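Local coordinates for putative type III secretion protein YscO (Vibrio parahaemolyticus, PDB 4MH6) that is of uncharacterised function but probably takes part in type III secretion as a long coiled-coil protein, at residues 47-51 with 124-128; 75-80 with 99-104. One frame throughout, in Å; residues are numbered along the deposited sequence.

Overall arrangement
From the N terminus the chain runs up one long helix, 18-84, turns, and returns along a second, 90-167, to form an antiparallel helical hairpin that makes up nearly the whole molecule. Segment 47-51 pairs with 124-128 much later in the chain, so contact 1 closes a wide loop holding the C-terminal part of helix 18-84, the turn and the N-terminal part of helix 90-167. Contact 2, 75-80 with 99-104, closes a much shorter loop and is nested inside the first. Both tie the same two helices together: contact 1 near the centre of the molecule, contact 2 close to the turn, with their centres about 39 Å apart and no touch between them.

Contact 1 of 2, residues 47-51 with 124-128; sequences QEYRV and ERTLL
Around Gln47 and Leu128 at one end, and Val51 and Glu124 at the other, two helical segments run nearly antiparallel, their axes 9.2 Å apart at closest approach and their directions 163° apart. Gln47 carries the polar part. With CG anti to the backbone N (chi1 -173°) and the chain bent at the next bond, its amide is carried over to the opposite backbone, where NE2 gives two hydrogen bonds to a single residue. One goes from NE2 to Glu124 OE2 at 3.0 Å, lying in the amide plane and meeting the carboxylate on its anti side, though tilted out of the carboxylate plane; the other goes to Glu124 O at 3.1 Å, more bent. That carbonyl also receives Leu128 N of its own helix, the two donors arriving from opposite faces of its plane. OE1 accepts a bond from Arg50 NE, 3.1 Å long, so the Gln47 amide is gripped at both its oxygen and its nitrogen, which should fix its rotation. Arg50 and Glu124 thus sit on either end of one amide, and their opposite charges may reinforce its polarisation.

Beside the polar bridge, packing is mainly by carbon atoms. Gln47 CG lies 3.5 Å from Leu128 CA, and the CD1 methyl of Leu128 packs 3.8 Å from Glu48 CG. Val51 lays its CG2 methyl against the Glu124 backbone, 3.8 Å from its O, while CG1 meets the CG methylene of Arg125. The same CG2 pairs with Leu128 CD2 at 4.1 Å.

The contact lies near the centre of the long antiparallel hairpin of helices 18-84 and 90-167, close to both ends of the predicted coiled coil. Flanking contacts continue it: Leu128 touches Val44, Glu124 touches Val54, Val51 touches Leu121 and Gln47 touches Lys131.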
loop_
_atom_site.group_PDB
_atom_site.type_symbol
_atom_site.label_atom_id
_atom_site.label_comp_id
_atom_site.label_asym_id
_atom_site.label_seq_id
_atom_site.Cartn_x
_atom_site.Cartn_y
_atom_site.Cartn_z
ATOM N N GLN A 47 3.921 -0.595 -0.962
ATOM C CA GLN A 47 2.731 -0.038 -0.322
ATOM C C GLN A 47 2.887 -0.002 1.190
ATOM O O GLN A 47 2.325 0.860 1.853
ATOM C CB GLN A 47 1.465 -0.801 -0.713
ATOM C CG GLN A 47 0.187 -0.139 -0.194
ATOM C CD GLN A 47 0.021 1.263 -0.707
ATOM O OE1 GLN A 47 0.449 1.572 -1.803
ATOM N NE2 GLN A 47 -0.622 2.110 0.067
ATOM N N GLU A 48 3.629 -0.960 1.730
ATOM C CA GLU A 48 3.912 -0.970 3.151
ATOM C C GLU A 48 4.801 0.244 3.444
ATOM O O GLU A 48 4.700 0.837 4.517
ATOM C CB GLU A 48 4.563 -2.284 3.561
ATOM C CG GLU A 48 3.551 -3.420 3.523
ATOM C CD GLU A 48 4.147 -4.826 3.501
ATOM O OE1 GLU A 48 5.274 -4.978 2.976
ATOM O OE2 GLU A 48 3.460 -5.790 3.954
ATOM N N TYR A 49 5.640 0.639 2.480
ATOM C CA TYR A 49 6.496 1.803 2.680
ATOM C C TYR A 49 5.628 3.080 2.758
ATOM O O TYR A 49 5.812 3.936 3.636
ATOM C CB TYR A 49 7.556 1.922 1.563
ATOM C CG TYR A 49 8.432 3.134 1.750
ATOM C CD1 TYR A 49 8.078 4.368 1.200
ATOM C CD2 TYR A 49 9.580 3.071 2.515
ATOM C CE1 TYR A 49 8.849 5.493 1.406
ATOM C CE2 TYR A 49 10.366 4.186 2.708
ATOM C CZ TYR A 49 9.987 5.391 2.156
ATOM O OH TYR A 49 10.767 6.504 2.348
ATOM N N ARG A 50 4.700 3.194 1.815
ATOM C CA ARG A 50 3.794 4.331 1.771
ATOM C C ARG A 50 3.014 4.445 3.083
ATOM O O ARG A 50 2.878 5.543 3.614
ATOM C CB ARG A 50 2.866 4.278 0.519
ATOM C CG ARG A 50 3.540 4.819 -0.740
ATOM C CD ARG A 50 2.635 4.977 -1.954
ATOM N NE ARG A 50 2.551 3.717 -2.643
ATOM C CZ ARG A 50 3.184 3.395 -3.773
ATOM N NH1 ARG A 50 3.899 4.270 -4.456
ATOM N NH2 ARG A 50 3.042 2.165 -4.247
ATOM N N VAL A 51 2.539 3.315 3.621
ATOM C CA VAL A 51 1.798 3.349 4.897
ATOM C C VAL A 51 2.699 3.893 5.999
ATOM O O VAL A 51 2.364 4.857 6.648
ATOM C CB VAL A 51 1.204 1.979 5.322
ATOM C CG1 VAL A 51 0.621 2.062 6.721
ATOM C CG2 VAL A 51 0.112 1.525 4.360
ATOM N N GLU A 124 -4.375 4.555 2.478
ATOM C CA GLU A 124 -3.169 3.788 2.124
ATOM C C GLU A 124 -3.304 2.374 2.666
ATOM O O GLU A 124 -2.897 1.395 2.017
ATOM C CB GLU A 124 -1.908 4.439 2.677
ATOM C CG GLU A 124 -1.619 5.857 2.181
ATOM C CD GLU A 124 -1.350 5.961 0.682
ATOM O OE1 GLU A 124 -1.047 7.083 0.211
ATOM O OE2 GLU A 124 -1.438 4.948 -0.040
ATOM N N ARG A 125 -3.865 2.260 3.866
ATOM C CA ARG A 125 -4.086 0.938 4.457
ATOM C C ARG A 125 -5.119 0.148 3.641
ATOM O O ARG A 125 -5.048 -1.063 3.522
ATOM C CB ARG A 125 -4.549 1.104 5.895
ATOM C CG ARG A 125 -3.415 1.472 6.826
ATOM C CD ARG A 125 -3.905 2.045 8.136
ATOM N NE ARG A 125 -2.851 2.056 9.141
ATOM C CZ ARG A 125 -2.973 2.644 10.320
ATOM N NH1 ARG A 125 -4.092 3.285 10.597
ATOM N NH2 ARG A 125 -1.981 2.622 11.212
ATOM N N THR A 126 -6.092 0.867 3.089
ATOM C CA THR A 126 -7.107 0.224 2.287
ATOM C C THR A 126 -6.440 -0.285 1.006
ATOM O O THR A 126 -6.742 -1.403 0.551
ATOM C CB THR A 126 -8.277 1.183 1.965
ATOM O OG1 THR A 126 -8.936 1.536 3.173
ATOM C CG2 THR A 126 -9.280 0.536 1.036
ATOM N N LEU A 127 -5.560 0.535 0.416
ATOM C CA LEU A 127 -4.853 0.098 -0.792
ATOM C C LEU A 127 -3.936 -1.071 -0.476
ATOM O O LEU A 127 -3.811 -1.987 -1.263
ATOM C CB LEU A 127 -4.030 1.218 -1.398
ATOM C CG LEU A 127 -4.754 2.333 -2.123
ATOM C CD1 LEU A 127 -3.755 3.422 -2.464
ATOM C CD2 LEU A 127 -5.410 1.810 -3.385
ATOM N N LEU A 128 -3.282 -1.025 0.668
ATOM C CA LEU A 128 -2.433 -2.120 1.029
ATOM C C LEU A 128 -3.259 -3.375 1.020
ATOM O O LEU A 128 -2.859 -4.400 0.460
ATOM C CB LEU A 128 -1.799 -1.914 2.417
ATOM C CG LEU A 128 -0.896 -3.030 2.957
ATOM C CD1 LEU A 128 0.116 -3.488 1.925
ATOM C CD2 LEU A 128 -0.169 -2.579 4.201
#

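Contact 2 of 2, residues 75-80 with 99-104; sequences EEERRF and EIALLR
Glu99 opens the segment with a salt bridge to Arg79, whose NE donates to OE1 at 2.9 Å. The oxygen lies near the guanidinium plane but is met from above the carboxylate plane, the two planes standing 70° apart. The same guanidinium turns NH1 back to its own helix, to Glu75 OE2 at 2.9 Å and to Glu75 O, so three bonds hold it in place; a weak bond from Arg78 to Glu75 completes a salt-bridge network.

Ile100 comes next, its CA 5.8 Å from that of Glu76. Its CG1 branch, anti to the carbonyl carbon (chi1 -74°), carries CD1 over one face of the Phe80 ring, a CH-pi contact 3.7 Å from the centroid. Its other branch, CG2, lies over the face of the Arg104 guanidinium and touches the Glu76 side chain.

Leu103 lays CD1 against both Glu75 and Arg79, 3.8 Å from Glu75 CB and over one face of the Arg79 guanidinium. Arg104, extended from CG to NE, grips Glu76 side-on in a second salt bridge. Its NH2 meets Glu76 OE1 at 2.7 Å, almost straight at 178°. NE reaches Glu76 OE2 at 3.0 Å. Both nitrogens come from above the carboxylate plane, which stands steeply to the guanidinium, and NH2 also sits at the edge of the Phe80 ring.

Charged pairs thus border an apolar strip between the nearly antiparallel helices 18-84 and 90-167, near the turn of the hairpin. Arg72, a turn earlier, is a second partner of Glu76 OE2 and touches Leu103 and Arg104, while Tyr68 OH bonds to Leu103 O.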
loop_
_atom_site.group_PDB
_atom_site.type_symbol
_atom_site.label_atom_id
_atom_site.label_comp_id
_atom_site.label_asym_id
_atom_site.label_seq_id
_atom_site.Cartn_x
_atom_site.Cartn_y
_atom_site.Cartn_z
ATOM N N GLU A 75 -1.136 32.696 24.254
ATOM C CA GLU A 75 -1.068 33.894 23.445
ATOM C C GLU A 75 -2.404 34.578 23.370
ATOM O O GLU A 75 -2.492 35.785 23.307
ATOM C CB GLU A 75 -0.531 33.530 22.057
ATOM C CG GLU A 75 0.923 33.064 22.106
ATOM C CD GLU A 75 1.867 34.167 22.554
ATOM O OE1 GLU A 75 3.047 33.876 22.852
ATOM O OE2 GLU A 75 1.429 35.328 22.611
ATOM N N GLU A 76 -3.443 33.783 23.396
ATOM C CA GLU A 76 -4.799 34.290 23.370
ATOM C C GLU A 76 -5.152 34.938 24.724
ATOM O O GLU A 76 -5.725 36.030 24.768
ATOM C CB GLU A 76 -5.696 33.119 23.023
ATOM C CG GLU A 76 -7.166 33.347 23.092
ATOM C CD GLU A 76 -7.936 32.199 22.465
ATOM O OE1 GLU A 76 -9.028 31.849 22.982
ATOM O OE2 GLU A 76 -7.439 31.641 21.454
ATOM N N GLU A 77 -4.772 34.292 25.826
ATOM C CA GLU A 77 -5.035 34.840 27.153
ATOM C C GLU A 77 -4.246 36.126 27.416
ATOM O O GLU A 77 -4.707 37.025 28.122
ATOM C CB GLU A 77 -4.729 33.803 28.219
ATOM C CG GLU A 77 -5.653 32.594 28.139
ATOM C CD GLU A 77 -5.319 31.513 29.148
ATOM O OE1 GLU A 77 -5.887 30.406 29.028
ATOM O OE2 GLU A 77 -4.486 31.767 30.053
ATOM N N ARG A 78 -3.041 36.196 26.869
ATOM C CA ARG A 78 -2.211 37.384 26.993
ATOM C C ARG A 78 -2.897 38.576 26.347
ATOM O O ARG A 78 -2.893 39.685 26.873
ATOM C CB ARG A 78 -0.865 37.118 26.337
ATOM C CG ARG A 78 0.033 36.258 27.210
ATOM C CD ARG A 78 1.165 35.628 26.435
ATOM N NE ARG A 78 1.898 36.596 25.624
ATOM C CZ ARG A 78 2.877 37.368 26.066
ATOM N NH1 ARG A 78 3.257 37.325 27.334
ATOM N NH2 ARG A 78 3.473 38.187 25.228
ATOM N N ARG A 79 -3.519 38.329 25.210
ATOM C CA ARG A 79 -4.195 39.376 24.484
ATOM C C ARG A 79 -5.508 39.790 25.118
ATOM O O ARG A 79 -5.885 40.956 25.046
ATOM C CB ARG A 79 -4.344 38.969 23.028
ATOM C CG ARG A 79 -3.003 39.025 22.336
ATOM C CD ARG A 79 -3.058 38.400 20.967
ATOM N NE ARG A 79 -1.775 38.545 20.276
ATOM C CZ ARG A 79 -0.696 37.814 20.537
ATOM N NH1 ARG A 79 -0.705 36.898 21.508
ATOM N NH2 ARG A 79 0.412 38.023 19.846
ATOM N N PHE A 80 -6.219 38.855 25.728
ATOM C CA PHE A 80 -7.438 39.246 26.400
ATOM C C PHE A 80 -7.094 40.077 27.645
ATOM O O PHE A 80 -7.804 41.017 27.989
ATOM C CB PHE A 80 -8.265 38.041 26.817
ATOM C CG PHE A 80 -8.937 37.329 25.681
ATOM C CD1 PHE A 80 -9.829 38.003 24.855
ATOM C CD2 PHE A 80 -8.773 35.954 25.505
ATOM C CE1 PHE A 80 -10.478 37.339 23.830
ATOM C CE2 PHE A 80 -9.434 35.293 24.485
ATOM C CZ PHE A 80 -10.282 35.984 23.647
ATOM N N GLU A 99 -5.537 39.324 15.872
ATOM C CA GLU A 99 -4.368 38.505 16.169
ATOM C C GLU A 99 -4.819 37.165 16.714
ATOM O O GLU A 99 -4.260 36.138 16.356
ATOM C CB GLU A 99 -3.422 39.206 17.135
ATOM C CG GLU A 99 -2.616 40.294 16.466
ATOM C CD GLU A 99 -1.712 41.035 17.427
ATOM O OE1 GLU A 99 -1.933 40.943 18.652
ATOM O OE2 GLU A 99 -0.782 41.728 16.957
ATOM N N ILE A 100 -5.858 37.194 17.542
ATOM C CA ILE A 100 -6.427 35.993 18.121
ATOM C C ILE A 100 -6.999 35.113 17.014
ATOM O O ILE A 100 -6.756 33.899 16.967
ATOM C CB ILE A 100 -7.525 36.337 19.140
ATOM C CG1 ILE A 100 -6.883 36.864 20.412
ATOM C CG2 ILE A 100 -8.321 35.100 19.515
ATOM C CD1 ILE A 100 -7.870 37.369 21.442
ATOM N N ALA A 101 -7.753 35.737 16.128
ATOM C CA ALA A 101 -8.350 35.035 15.020
ATOM C C ALA A 101 -7.260 34.332 14.225
ATOM O O ALA A 101 -7.371 33.144 13.940
ATOM C CB ALA A 101 -9.114 36.013 14.133
ATOM N N LEU A 102 -6.193 35.052 13.895
ATOM C CA LEU A 102 -5.109 34.465 13.110
ATOM C C LEU A 102 -4.445 33.295 13.828
ATOM O O LEU A 102 -4.080 32.295 13.209
ATOM C CB LEU A 102 -4.088 35.541 12.713
ATOM C CG LEU A 102 -4.618 36.531 11.661
ATOM C CD1 LEU A 102 -3.758 37.781 11.550
ATOM C CD2 LEU A 102 -4.775 35.866 10.292
ATOM N N LEU A 103 -4.288 33.433 15.136
ATOM C CA LEU A 103 -3.709 32.386 15.959
ATOM C C LEU A 103 -4.593 31.144 15.909
ATOM O O LEU A 103 -4.099 30.027 15.812
ATOM C CB LEU A 103 -3.578 32.870 17.407
ATOM C CG LEU A 103 -2.474 33.890 17.686
ATOM C CD1 LEU A 103 -2.624 34.501 19.066
ATOM C CD2 LEU A 103 -1.104 33.258 17.536
ATOM N N ARG A 104 -5.898 31.350 15.986
ATOM C CA ARG A 104 -6.849 30.258 15.927
ATOM C C ARG A 104 -6.963 29.629 14.535
ATOM O O ARG A 104 -7.196 28.421 14.419
ATOM C CB ARG A 104 -8.211 30.747 16.372
ATOM C CG ARG A 104 -8.281 31.051 17.835
ATOM C CD ARG A 104 -9.561 31.763 18.117
ATOM N NE ARG A 104 -9.772 32.001 19.533
ATOM C CZ ARG A 104 -10.807 32.672 20.028
ATOM N NH1 ARG A 104 -11.710 33.190 19.211
ATOM N NH2 ARG A 104 -10.931 32.836 21.341
#